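Local atomic coordinates of cortical-lytic enzyme (Clostridium perfringens, PDB entry 5JIP), a protein that probably acts as a glycoside hydrolase family 25 muramidase with lysozyme activity, taking part in the hydrolysis of cortex peptidoglycan during spore germination. Residues P295-I300 against E315-N320; F265-Y270 against F288-G293; G244-V249 against K280-K285; A234-N239 against N250-K255. All blocks are in the same frame, centred on the assembly; numbering follows the deposited sequence.

In the fold
All four contacts belong to the C-terminal beta sandwich, whose three- and four-stranded antiparallel sheets have the strand order of a fibronectin type III-like domain. Contacts 1 and 3 are strand pairings, one in each sheet; their inward aliphatic faces meet between the sheets, where Ile-298 and Leu-318 pack on Ile-247, and each has a more mixed outer face. Contacts 2 and 4 lie nearer the surface and join turns or loops. Contact 2 makes no hydrogen bond between its segments and relies on an aromatic ring, whereas contact 4 joins its loops with amides, threonines and waters, while Trp-251 sends its indole between the sheets. Asp-268 of contact 2 pairs with Lys-297 of contact 1.

Contact 1 of 4, residues P295-I300 against E315-N320; sequences PIKISI and EYILDN
Ile-296 and Ile-298 face Leu-318 and Tyr-316 in two antiparallel hydrogen-bonded pairs, each residue giving and accepting one backbone bond; the shortest runs from Tyr-316 N to Ile-298 O (2.7 Å). In the non-hydrogen-bonded pairs, Lys-297 with Ile-317 and Ser-299 with Glu-315, the CA-H groups of Ile-317 and Glu-315 approach the carbonyls of Ile-296 and Ile-298.

On the buried face branched aliphatic residues fit closely. Leu-318 CD1 lies 3.7 Å from Ile-298 CG1. With CG1 of Ile-296 anti to the carbonyl carbon (chi1 -62°) and the chain extended beyond it (chi2 167°), CD1 of that residue packs against the amide of Asn-320, 3.7 Å from its CG; Asn-320 ND2 is hydrogen-bonded to Lys-294 O.

On the other face the long lysine serves two purposes. Lys-297 CG makes an apolar contact with Ile-317 CD1 at 3.6 Å, and its CD passes beside the Glu-315 carboxylate. Its ammonium group forms only a long salt bridge, NZ to Glu-315 OE2 at 3.9 Å, and has a stronger partner in Asp-268.

Strand 314-318 is the outermost of its sheet, strand 259-266 flanks strand 296-304 on its other side, and Ile-298 and Leu-318 lie on Ile-247 of the facing sheet.

Contact 2 of 4, residues F265-Y270 against F288-G293; sequences FVNDNY and FYLPKG
Phe-288 lays the face of its ring against Val-266, whose CB stands 3.9 Å above the ring plane, over its centre. This is a CH-pi contact, with the CB only 12° off the ring normal. The same ring meets the following strand with its edge: in its plane, Phe-288 CE1 is 3.9 Å from Asn-269 CB and 3.7 Å from Tyr-270 O. A flat ring suits this place because it can cover a beta-branched side chain and still fit its rim beside the backbone.

Beyond Tyr-289, the end of the Leu-290 side chain comes back toward the turn. Of its two methyls CD2 does the touching, at 4.0 Å from Val-266 CG1 and 3.5 Å from Asn-267 ND2. The amide of Asn-267 thus has an apolar neighbour on its nitrogen side, while its OD1 accepts a hydrogen bond from Lys-297 N.

What Phe-288 and Leu-290 pack against is a tight beta hairpin with a two-residue loop. Val-266 and Asn-269 exchange two backbone hydrogen bonds, Val-266 N to Asn-269 O being 2.8 Å, around a type I' turn; Asn-267 and Asp-268 both have positive phi there, which asparagine adopts readily and aspartate less often. Such a hairpin joins strands 259-266 and 269-275 in this fibronectin type III-like sandwich.

Contact 3 of 4, residues G244-V249 against K280-K285; sequences GNKIFV and KIVIDK
Ile-247 and Ile-283 exchange backbone hydrogen bonds, as do Val-249 and Ile-281, and together these four bonds set the antiparallel register; Ile-247 N to Ile-283 O measures 2.8 Å. A fifth extends the pairing past the end of the strand, from Lys-285 N to Asn-245 O at 2.9 Å.

Apolar packing on the inward face uses beta-branched residues, which favour extended backbone and fill space close to it. Val-249 CB is 3.9 Å from Ile-281 CG2, and Val-249 CG2 touches Ile-283 CD1 at 4.1 Å. The aliphatic part of Lys-285 prolongs this surface, crossing Ile-247 at about a right angle with its CG 3.6 Å from Ile-247 CG1. Strand 246-250 is the middle one of a three-stranded sheet, between 239-243 and 280-284, as expected of the smaller sheet of a fibronectin type III-like sandwich; Val-249 lies on Ile-298 of the larger sheet.

The outer face carries an aromatic contact. Val-282 lies beside Phe-248, pointing the same way, and its CG1, anti to the backbone N (chi1 -173°), makes a CH-pi contact over one face of the Phe-248 ring, 3.7 Å above the plane and offset toward the rim. The Phe-248 ring also meets Tyr-241, with the two planes nearly parallel.

Within the contact the one pair of opposite charges is loose. Lys-246 NZ stays 4.5 Å from Asp-284 OD2, beyond a salt bridge, and has a long, weak ion pair with Glu-140 of the second subunit; Asp-284 OD1 is hydrogen-bonded to Ser-286. Lys-280 instead reaches the second subunit firmly, where its NZ forms salt bridges with Asp-132 and Asp-136.

Contact 4 of 4, residues A234-N239 against N250-K255; sequences AVTGLN and NWTANK
Asn-239 and Asn-250 form an antiparallel hydrogen-bonded pair where strands 239-243 and 246-250 meet the loops at one end of a fibronectin type III-like sandwich. Their backbones exchange two bonds, Asn-250 N to Asn-239 O being 2.8 Å. The side chains add a third: Asn-239 ND2 donates a hydrogen bond to Asn-250 OD1 at 3.2 Å, in the carbonyl plane of the acceptor although the two amide planes stand 80° apart. Two asparagines suit this partly exposed site, since one amide can donate while the other accepts.

Further along, Thr-252 N bonds to Thr-236 O (3.0 Å). Between these bonded points lies Gly-237, whose positive phi of 69° is easily adopted by glycine; a CB here would point toward the Thr-252 hydroxyl and run into it.

Trp-251 turns inward. Its CG lies between the backbone N and carbonyl carbon (chi1 55°), and its CB meets Val-235 CG1 at 3.7 Å; Leu-238 CD1 flanks the same CB. The indole continues between the sheets onto Ile-300 and Val-264 and meets the ring of Tyr-262, a place for a large, mostly apolar side chain, whose NE1 makes a weak hydrogen bond to Ala-278 O.

Outside this shell, Asn-254 ND2 is held by Glu-256 and the carbonyl of Ser-233; its side chain is about 8 Å from that of the magnesium ligand Asp-258. The Asn-254 OD1 helps to fix a bridging water, which accepts from Thr-236 N and donates to Thr-252 O and to Asn-254 OD1, 2.6 Å from that OD1.

Contact 1 of 4, residues P295-I300 against E315-N320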
# COMPACT_ATOMS: atom_id res chain seq x y z
N PRO A 295 -26.42 -19.28 -1.34
CA PRO A 295 -25.97 -17.88 -1.32
C PRO A 295 -24.45 -17.78 -1.29
O PRO A 295 -23.76 -18.69 -0.83
CB PRO A 295 -26.59 -17.33 -0.03
CG PRO A 295 -27.75 -18.18 0.23
CD PRO A 295 -27.36 -19.55 -0.24
N ILE A 296 -23.95 -16.66 -1.81
CA ILE A 296 -22.52 -16.38 -1.88
C ILE A 296 -22.28 -15.06 -1.18
O ILE A 296 -22.90 -14.05 -1.52
CB ILE A 296 -22.02 -16.33 -3.33
CG1 ILE A 296 -22.22 -17.69 -4.02
CG2 ILE A 296 -20.53 -15.93 -3.38
CD1 ILE A 296 -22.04 -17.65 -5.54
N LYS A 297 -21.37 -15.06 -0.21
CA LYS A 297 -21.04 -13.84 0.51
C LYS A 297 -19.80 -13.19 -0.10
O LYS A 297 -18.71 -13.78 -0.11
CB LYS A 297 -20.80 -14.09 2.00
CG LYS A 297 -20.57 -12.76 2.75
CD LYS A 297 -20.38 -12.93 4.26
CE LYS A 297 -19.14 -13.71 4.58
NZ LYS A 297 -18.71 -13.47 6.00
N ILE A 298 -19.98 -11.97 -0.58
CA ILE A 298 -18.88 -11.13 -1.01
C ILE A 298 -18.60 -10.14 0.12
O ILE A 298 -19.53 -9.51 0.65
CB ILE A 298 -19.22 -10.40 -2.31
CG1 ILE A 298 -19.65 -11.39 -3.42
CG2 ILE A 298 -18.04 -9.54 -2.76
CD1 ILE A 298 -18.56 -12.37 -3.88
N SER A 299 -17.34 -10.01 0.52
CA SER A 299 -16.99 -9.04 1.54
C SER A 299 -15.69 -8.34 1.18
O SER A 299 -14.87 -8.85 0.40
CB SER A 299 -16.87 -9.69 2.93
OG SER A 299 -15.89 -10.69 2.90
N ILE A 300 -15.48 -7.18 1.79
CA ILE A 300 -14.34 -6.36 1.43
C ILE A 300 -13.87 -5.57 2.64
O ILE A 300 -14.67 -5.18 3.50
CB ILE A 300 -14.70 -5.45 0.24
CG1 ILE A 300 -13.46 -4.77 -0.34
CG2 ILE A 300 -15.75 -4.42 0.68
CD1 ILE A 300 -13.70 -4.01 -1.62
N GLU A 315 -20.46 -6.34 3.38
CA GLU A 315 -20.89 -7.59 2.77
C GLU A 315 -21.94 -7.33 1.69
O GLU A 315 -22.71 -6.38 1.77
CB GLU A 315 -21.57 -8.53 3.77
CG GLU A 315 -20.74 -9.02 4.87
CD GLU A 315 -21.56 -9.89 5.81
OE1 GLU A 315 -22.78 -10.05 5.56
OE2 GLU A 315 -20.99 -10.41 6.78
N TYR A 316 -21.96 -8.23 0.72
CA TYR A 316 -23.01 -8.27 -0.30
C TYR A 316 -23.33 -9.73 -0.56
O TYR A 316 -22.45 -10.49 -0.97
CB TYR A 316 -22.57 -7.55 -1.57
CG TYR A 316 -23.68 -7.43 -2.58
CD1 TYR A 316 -23.97 -8.48 -3.43
CD2 TYR A 316 -24.45 -6.30 -2.66
CE1 TYR A 316 -25.00 -8.39 -4.35
CE2 TYR A 316 -25.47 -6.19 -3.57
CZ TYR A 316 -25.74 -7.24 -4.42
OH TYR A 316 -26.77 -7.16 -5.33
N ILE A 317 -24.59 -10.14 -0.33
CA ILE A 317 -25.00 -11.53 -0.47
C ILE A 317 -25.63 -11.73 -1.84
O ILE A 317 -26.64 -11.09 -2.16
CB ILE A 317 -25.99 -11.95 0.62
CG1 ILE A 317 -25.44 -11.63 2.02
CG2 ILE A 317 -26.31 -13.43 0.49
CD1 ILE A 317 -24.11 -12.25 2.30
N LEU A 318 -25.04 -12.63 -2.63
CA LEU A 318 -25.61 -13.08 -3.90
C LEU A 318 -26.48 -14.30 -3.67
O LEU A 318 -25.98 -15.35 -3.24
CB LEU A 318 -24.51 -13.45 -4.89
CG LEU A 318 -23.60 -12.31 -5.31
CD1 LEU A 318 -22.22 -12.85 -5.66
CD2 LEU A 318 -24.22 -11.61 -6.50
N ASP A 319 -27.77 -14.18 -3.99
CA ASP A 319 -28.73 -15.26 -3.75
C ASP A 319 -28.31 -16.54 -4.45
O ASP A 319 -28.42 -17.63 -3.88
CB ASP A 319 -30.12 -14.82 -4.20
CG ASP A 319 -30.76 -13.85 -3.24
OD1 ASP A 319 -30.44 -13.94 -2.03
OD2 ASP A 319 -31.58 -13.01 -3.68
N ASN A 320 -27.84 -16.43 -5.69
CA ASN A 320 -27.32 -17.58 -6.43
C ASN A 320 -28.32 -18.75 -6.52
O ASN A 320 -29.50 -18.57 -6.84
CB ASN A 320 -26.03 -18.05 -5.78
CG ASN A 320 -25.31 -19.08 -6.61
OD1 ASN A 320 -25.22 -18.96 -7.84
ND2 ASN A 320 -24.81 -20.11 -5.95

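Contact 2 of 4, residues F265-Y270 against F288-G293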
# COMPACT_ATOMS: atom_id res chain seq x y z
N PHE A 265 -13.14 -10.90 -0.51
CA PHE A 265 -13.31 -12.27 -0.06
C PHE A 265 -14.61 -12.86 -0.60
O PHE A 265 -15.62 -12.15 -0.71
CB PHE A 265 -13.33 -12.35 1.44
CG PHE A 265 -12.09 -11.80 2.10
CD1 PHE A 265 -11.96 -10.44 2.37
CD2 PHE A 265 -11.04 -12.65 2.45
CE1 PHE A 265 -10.81 -9.93 2.99
CE2 PHE A 265 -9.87 -12.16 3.05
CZ PHE A 265 -9.76 -10.80 3.33
N VAL A 266 -14.56 -14.16 -0.92
CA VAL A 266 -15.73 -14.94 -1.32
C VAL A 266 -15.95 -16.01 -0.26
O VAL A 266 -15.07 -16.87 -0.06
CB VAL A 266 -15.57 -15.56 -2.71
CG1 VAL A 266 -16.78 -16.46 -3.02
CG2 VAL A 266 -15.38 -14.50 -3.79
N ASN A 267 -17.09 -15.96 0.42
CA ASN A 267 -17.35 -16.83 1.56
C ASN A 267 -16.11 -16.88 2.45
O ASN A 267 -15.67 -17.96 2.85
CB ASN A 267 -17.73 -18.24 1.09
CG ASN A 267 -19.03 -18.28 0.30
OD1 ASN A 267 -19.93 -17.46 0.51
ND2 ASN A 267 -19.14 -19.24 -0.60
N ASP A 268 -15.52 -15.71 2.73
CA ASP A 268 -14.39 -15.55 3.65
C ASP A 268 -13.09 -16.10 3.11
O ASP A 268 -12.06 -16.06 3.82
CB ASP A 268 -14.67 -16.19 5.03
CG ASP A 268 -15.88 -15.56 5.73
OD1 ASP A 268 -16.10 -14.34 5.58
OD2 ASP A 268 -16.62 -16.29 6.42
N ASN A 269 -13.07 -16.64 1.90
CA ASN A 269 -11.84 -17.04 1.27
C ASN A 269 -11.30 -15.86 0.49
O ASN A 269 -12.06 -15.13 -0.16
CB ASN A 269 -12.05 -18.23 0.34
CG ASN A 269 -12.59 -19.44 1.07
OD1 ASN A 269 -13.73 -19.86 0.85
ND2 ASN A 269 -11.78 -19.99 1.95
N TYR A 270 -10.00 -15.66 0.57
CA TYR A 270 -9.37 -14.54 -0.11
C TYR A 270 -9.55 -14.65 -1.61
O TYR A 270 -9.32 -15.70 -2.21
CB TYR A 270 -7.88 -14.51 0.26
CG TYR A 270 -7.01 -13.59 -0.54
CD1 TYR A 270 -6.91 -12.24 -0.21
CD2 TYR A 270 -6.22 -14.06 -1.58
CE1 TYR A 270 -6.07 -11.40 -0.91
CE2 TYR A 270 -5.38 -13.22 -2.29
CZ TYR A 270 -5.31 -11.89 -1.94
OH TYR A 270 -4.49 -11.04 -2.64
N PHE A 288 -13.41 -21.31 -6.25
CA PHE A 288 -14.10 -21.44 -4.98
C PHE A 288 -15.14 -22.54 -5.04
O PHE A 288 -15.74 -22.79 -6.09
CB PHE A 288 -14.76 -20.11 -4.59
CG PHE A 288 -13.81 -18.97 -4.58
CD1 PHE A 288 -13.10 -18.65 -3.45
CD2 PHE A 288 -13.59 -18.24 -5.73
CE1 PHE A 288 -12.21 -17.62 -3.46
CE2 PHE A 288 -12.71 -17.21 -5.75
CZ PHE A 288 -12.00 -16.90 -4.62
N TYR A 289 -15.36 -23.20 -3.90
CA TYR A 289 -16.42 -24.20 -3.75
C TYR A 289 -17.74 -23.46 -3.61
O TYR A 289 -18.09 -23.00 -2.52
CB TYR A 289 -16.19 -25.10 -2.54
CG TYR A 289 -14.91 -25.90 -2.55
CD1 TYR A 289 -14.62 -26.79 -3.58
CD2 TYR A 289 -13.99 -25.78 -1.51
CE1 TYR A 289 -13.44 -27.53 -3.59
CE2 TYR A 289 -12.80 -26.51 -1.51
CZ TYR A 289 -12.54 -27.39 -2.54
OH TYR A 289 -11.38 -28.11 -2.54
N LEU A 290 -18.50 -23.34 -4.69
CA LEU A 290 -19.77 -22.61 -4.68
C LEU A 290 -20.93 -23.54 -5.02
O LEU A 290 -21.33 -23.64 -6.19
CB LEU A 290 -19.70 -21.43 -5.66
CG LEU A 290 -18.59 -20.40 -5.36
CD1 LEU A 290 -18.56 -19.34 -6.44
CD2 LEU A 290 -18.76 -19.77 -3.99
N PRO A 291 -21.52 -24.22 -4.03
CA PRO A 291 -22.64 -25.13 -4.33
C PRO A 291 -23.75 -24.42 -5.09
O PRO A 291 -24.13 -23.29 -4.77
CB PRO A 291 -23.11 -25.58 -2.94
CG PRO A 291 -22.60 -24.56 -2.00
CD PRO A 291 -21.30 -24.11 -2.58
N LYS A 292 -24.26 -25.09 -6.11
CA LYS A 292 -25.32 -24.51 -6.93
C LYS A 292 -26.52 -24.16 -6.05
O LYS A 292 -26.94 -24.94 -5.19
CB LYS A 292 -25.71 -25.48 -8.05
CG LYS A 292 -27.11 -25.26 -8.61
CD LYS A 292 -27.45 -26.24 -9.73
CE LYS A 292 -28.96 -26.25 -9.97
NZ LYS A 292 -29.32 -26.73 -11.34
N GLY A 293 -27.06 -22.96 -6.26
CA GLY A 293 -28.23 -22.51 -5.54
C GLY A 293 -27.97 -21.95 -4.15
O GLY A 293 -28.91 -21.39 -3.55

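Contact 3 of 4, residues G244-V249 against K280-K285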
# COMPACT_ATOMS: atom_id res chain seq x y z
N GLY A 244 -21.98 -15.55 -16.48
CA GLY A 244 -21.03 -16.56 -16.91
C GLY A 244 -20.45 -17.22 -15.68
O GLY A 244 -21.15 -17.47 -14.68
N ASN A 245 -19.16 -17.51 -15.72
CA ASN A 245 -18.52 -18.17 -14.59
C ASN A 245 -17.80 -17.18 -13.69
O ASN A 245 -16.88 -17.56 -12.96
CB ASN A 245 -17.56 -19.26 -15.07
CG ASN A 245 -17.46 -20.40 -14.07
OD1 ASN A 245 -18.47 -20.86 -13.53
ND2 ASN A 245 -16.24 -20.85 -13.80
N LYS A 246 -18.22 -15.91 -13.70
CA LYS A 246 -17.47 -14.85 -13.03
C LYS A 246 -18.38 -14.09 -12.07
O LYS A 246 -19.58 -13.97 -12.30
CB LYS A 246 -16.87 -13.92 -14.07
CG LYS A 246 -15.79 -14.62 -14.95
CD LYS A 246 -15.51 -13.87 -16.25
CE LYS A 246 -14.31 -14.45 -17.06
NZ LYS A 246 -13.96 -15.82 -16.66
N ILE A 247 -17.78 -13.61 -10.98
CA ILE A 247 -18.43 -12.66 -10.08
C ILE A 247 -17.84 -11.28 -10.36
O ILE A 247 -16.62 -11.09 -10.27
CB ILE A 247 -18.25 -13.05 -8.61
CG1 ILE A 247 -18.69 -14.50 -8.40
CG2 ILE A 247 -19.09 -12.13 -7.73
CD1 ILE A 247 -18.33 -15.07 -7.06
N PHE A 248 -18.70 -10.33 -10.70
CA PHE A 248 -18.30 -8.96 -10.99
C PHE A 248 -18.62 -8.12 -9.76
O PHE A 248 -19.79 -7.96 -9.40
CB PHE A 248 -19.03 -8.44 -12.23
CG PHE A 248 -18.63 -9.14 -13.49
CD1 PHE A 248 -19.16 -10.38 -13.80
CD2 PHE A 248 -17.72 -8.56 -14.36
CE1 PHE A 248 -18.78 -11.04 -14.97
CE2 PHE A 248 -17.33 -9.21 -15.52
CZ PHE A 248 -17.86 -10.45 -15.83
N VAL A 249 -17.59 -7.60 -9.10
CA VAL A 249 -17.74 -6.86 -7.85
C VAL A 249 -17.30 -5.42 -8.06
O VAL A 249 -16.29 -5.16 -8.71
CB VAL A 249 -16.94 -7.52 -6.70
CG1 VAL A 249 -17.24 -6.83 -5.37
CG2 VAL A 249 -17.23 -9.02 -6.62
N LYS A 280 -13.19 -2.12 -8.55
CA LYS A 280 -13.82 -3.34 -9.03
C LYS A 280 -12.80 -4.48 -9.09
O LYS A 280 -11.59 -4.28 -9.06
CB LYS A 280 -14.44 -3.10 -10.42
CG LYS A 280 -13.44 -2.68 -11.49
CD LYS A 280 -14.13 -2.44 -12.79
CE LYS A 280 -13.20 -1.74 -13.80
NZ LYS A 280 -13.87 -1.63 -15.11
N ILE A 281 -13.34 -5.70 -9.13
CA ILE A 281 -12.57 -6.91 -9.35
C ILE A 281 -13.50 -7.92 -10.03
O ILE A 281 -14.70 -7.97 -9.75
CB ILE A 281 -11.98 -7.50 -8.05
CG1 ILE A 281 -11.07 -8.69 -8.36
CG2 ILE A 281 -13.08 -7.93 -7.12
CD1 ILE A 281 -10.36 -9.35 -7.14
N VAL A 282 -12.94 -8.68 -10.95
CA VAL A 282 -13.67 -9.77 -11.60
C VAL A 282 -13.08 -11.05 -11.06
O VAL A 282 -11.87 -11.26 -11.13
CB VAL A 282 -13.54 -9.70 -13.13
CG1 VAL A 282 -14.44 -10.75 -13.77
CG2 VAL A 282 -13.82 -8.29 -13.62
N ILE A 283 -13.93 -11.90 -10.49
CA ILE A 283 -13.49 -13.09 -9.76
C ILE A 283 -13.95 -14.32 -10.53
O ILE A 283 -15.14 -14.45 -10.85
CB ILE A 283 -14.06 -13.11 -8.33
CG1 ILE A 283 -13.59 -11.88 -7.57
CG2 ILE A 283 -13.64 -14.39 -7.62
CD1 ILE A 283 -14.23 -11.77 -6.19
N ASP A 284 -13.02 -15.23 -10.77
CA ASP A 284 -13.31 -16.51 -11.40
C ASP A 284 -13.93 -17.46 -10.38
O ASP A 284 -13.29 -17.82 -9.38
CB ASP A 284 -12.01 -17.08 -11.99
CG ASP A 284 -12.25 -18.28 -12.88
OD1 ASP A 284 -13.16 -19.08 -12.58
OD2 ASP A 284 -11.51 -18.43 -13.88
N LYS A 285 -15.18 -17.88 -10.65
CA LYS A 285 -15.94 -18.69 -9.69
C LYS A 285 -15.32 -20.06 -9.45
O LYS A 285 -15.52 -20.63 -8.37
CB LYS A 285 -17.37 -18.90 -10.19
CG LYS A 285 -18.28 -17.73 -9.98
CD LYS A 285 -19.59 -17.94 -10.73
CE LYS A 285 -20.45 -18.99 -10.04
NZ LYS A 285 -21.79 -19.11 -10.68

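Contact 4 of 4, residues A234-N239 against N250-K255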
# COMPACT_ATOMS: atom_id res chain seq x y z
N ALA A 234 -15.20 1.58 6.76
CA ALA A 234 -15.78 0.50 5.98
C ALA A 234 -16.03 0.96 4.55
O ALA A 234 -16.28 2.13 4.28
CB ALA A 234 -17.09 0.02 6.60
N VAL A 235 -15.95 0.01 3.63
CA VAL A 235 -16.23 0.31 2.24
C VAL A 235 -17.73 0.54 2.06
O VAL A 235 -18.56 -0.10 2.70
CB VAL A 235 -15.74 -0.85 1.35
CG1 VAL A 235 -16.09 -0.64 -0.14
CG2 VAL A 235 -14.20 -1.08 1.55
N THR A 236 -18.09 1.44 1.16
CA THR A 236 -19.49 1.72 0.87
C THR A 236 -19.77 1.43 -0.60
O THR A 236 -18.86 1.32 -1.42
CB THR A 236 -19.86 3.18 1.18
OG1 THR A 236 -19.25 4.07 0.25
CG2 THR A 236 -19.42 3.52 2.62
N GLY A 237 -21.06 1.30 -0.91
CA GLY A 237 -21.49 1.10 -2.28
C GLY A 237 -21.11 -0.24 -2.87
O GLY A 237 -20.99 -0.36 -4.10
N LEU A 238 -20.98 -1.27 -2.04
CA LEU A 238 -20.56 -2.57 -2.52
C LEU A 238 -21.69 -3.20 -3.32
O LEU A 238 -22.85 -3.17 -2.91
CB LEU A 238 -20.19 -3.48 -1.35
CG LEU A 238 -19.67 -4.87 -1.74
CD1 LEU A 238 -18.36 -4.77 -2.54
CD2 LEU A 238 -19.51 -5.75 -0.47
N ASN A 239 -21.34 -3.82 -4.43
CA ASN A 239 -22.32 -4.40 -5.34
C ASN A 239 -21.64 -5.53 -6.09
O ASN A 239 -20.45 -5.47 -6.38
CB ASN A 239 -22.86 -3.37 -6.33
CG ASN A 239 -23.89 -3.97 -7.27
OD1 ASN A 239 -24.90 -4.52 -6.83
ND2 ASN A 239 -23.63 -3.86 -8.57
N ASN A 250 -18.05 -4.48 -7.49
CA ASN A 250 -17.64 -3.09 -7.58
C ASN A 250 -18.03 -2.37 -6.30
O ASN A 250 -18.84 -2.86 -5.50
CB ASN A 250 -18.24 -2.39 -8.82
CG ASN A 250 -19.71 -2.10 -8.67
OD1 ASN A 250 -20.55 -2.99 -8.76
ND2 ASN A 250 -20.03 -0.84 -8.50
N TRP A 251 -17.42 -1.20 -6.09
CA TRP A 251 -17.66 -0.44 -4.86
C TRP A 251 -17.32 1.02 -5.10
O TRP A 251 -16.67 1.39 -6.08
CB TRP A 251 -16.86 -1.03 -3.69
CG TRP A 251 -15.36 -1.14 -3.93
CD1 TRP A 251 -14.43 -0.21 -3.64
CD2 TRP A 251 -14.66 -2.26 -4.49
NE1 TRP A 251 -13.16 -0.67 -4.00
CE2 TRP A 251 -13.28 -1.92 -4.53
CE3 TRP A 251 -15.05 -3.50 -4.98
CZ2 TRP A 251 -12.30 -2.78 -5.02
CZ3 TRP A 251 -14.08 -4.37 -5.47
CH2 TRP A 251 -12.72 -4.00 -5.49
N THR A 252 -17.77 1.86 -4.17
CA THR A 252 -17.37 3.25 -4.13
C THR A 252 -15.96 3.36 -3.59
O THR A 252 -15.61 2.69 -2.61
CB THR A 252 -18.32 4.07 -3.26
OG1 THR A 252 -19.64 3.95 -3.77
CG2 THR A 252 -17.88 5.54 -3.20
N ALA A 253 -15.16 4.23 -4.19
CA ALA A 253 -13.79 4.41 -3.71
C ALA A 253 -13.80 4.96 -2.29
O ALA A 253 -14.53 5.91 -1.98
CB ALA A 253 -13.01 5.33 -4.62
N ASN A 254 -13.00 4.34 -1.42
CA ASN A 254 -12.73 4.95 -0.13
C ASN A 254 -11.99 6.26 -0.34
O ASN A 254 -11.34 6.47 -1.36
CB ASN A 254 -11.88 4.04 0.76
CG ASN A 254 -12.71 3.16 1.66
OD1 ASN A 254 -13.60 2.41 1.23
ND2 ASN A 254 -12.40 3.23 2.96
N LYS A 255 -12.10 7.17 0.63
CA LYS A 255 -11.62 8.53 0.45
C LYS A 255 -10.41 8.88 1.31
O LYS A 255 -9.92 10.01 1.22
CB LYS A 255 -12.74 9.54 0.75
CG LYS A 255 -14.08 9.24 0.13
CD LYS A 255 -14.11 9.34 -1.37
CE LYS A 255 -15.49 8.89 -1.86
NZ LYS A 255 -15.47 8.23 -3.20
O HOH W 1 -15.77 2.93 -0.05
O HOH W 2 -21.27 4.83 -2.02
O HOH W 3 -20.74 1.83 -5.72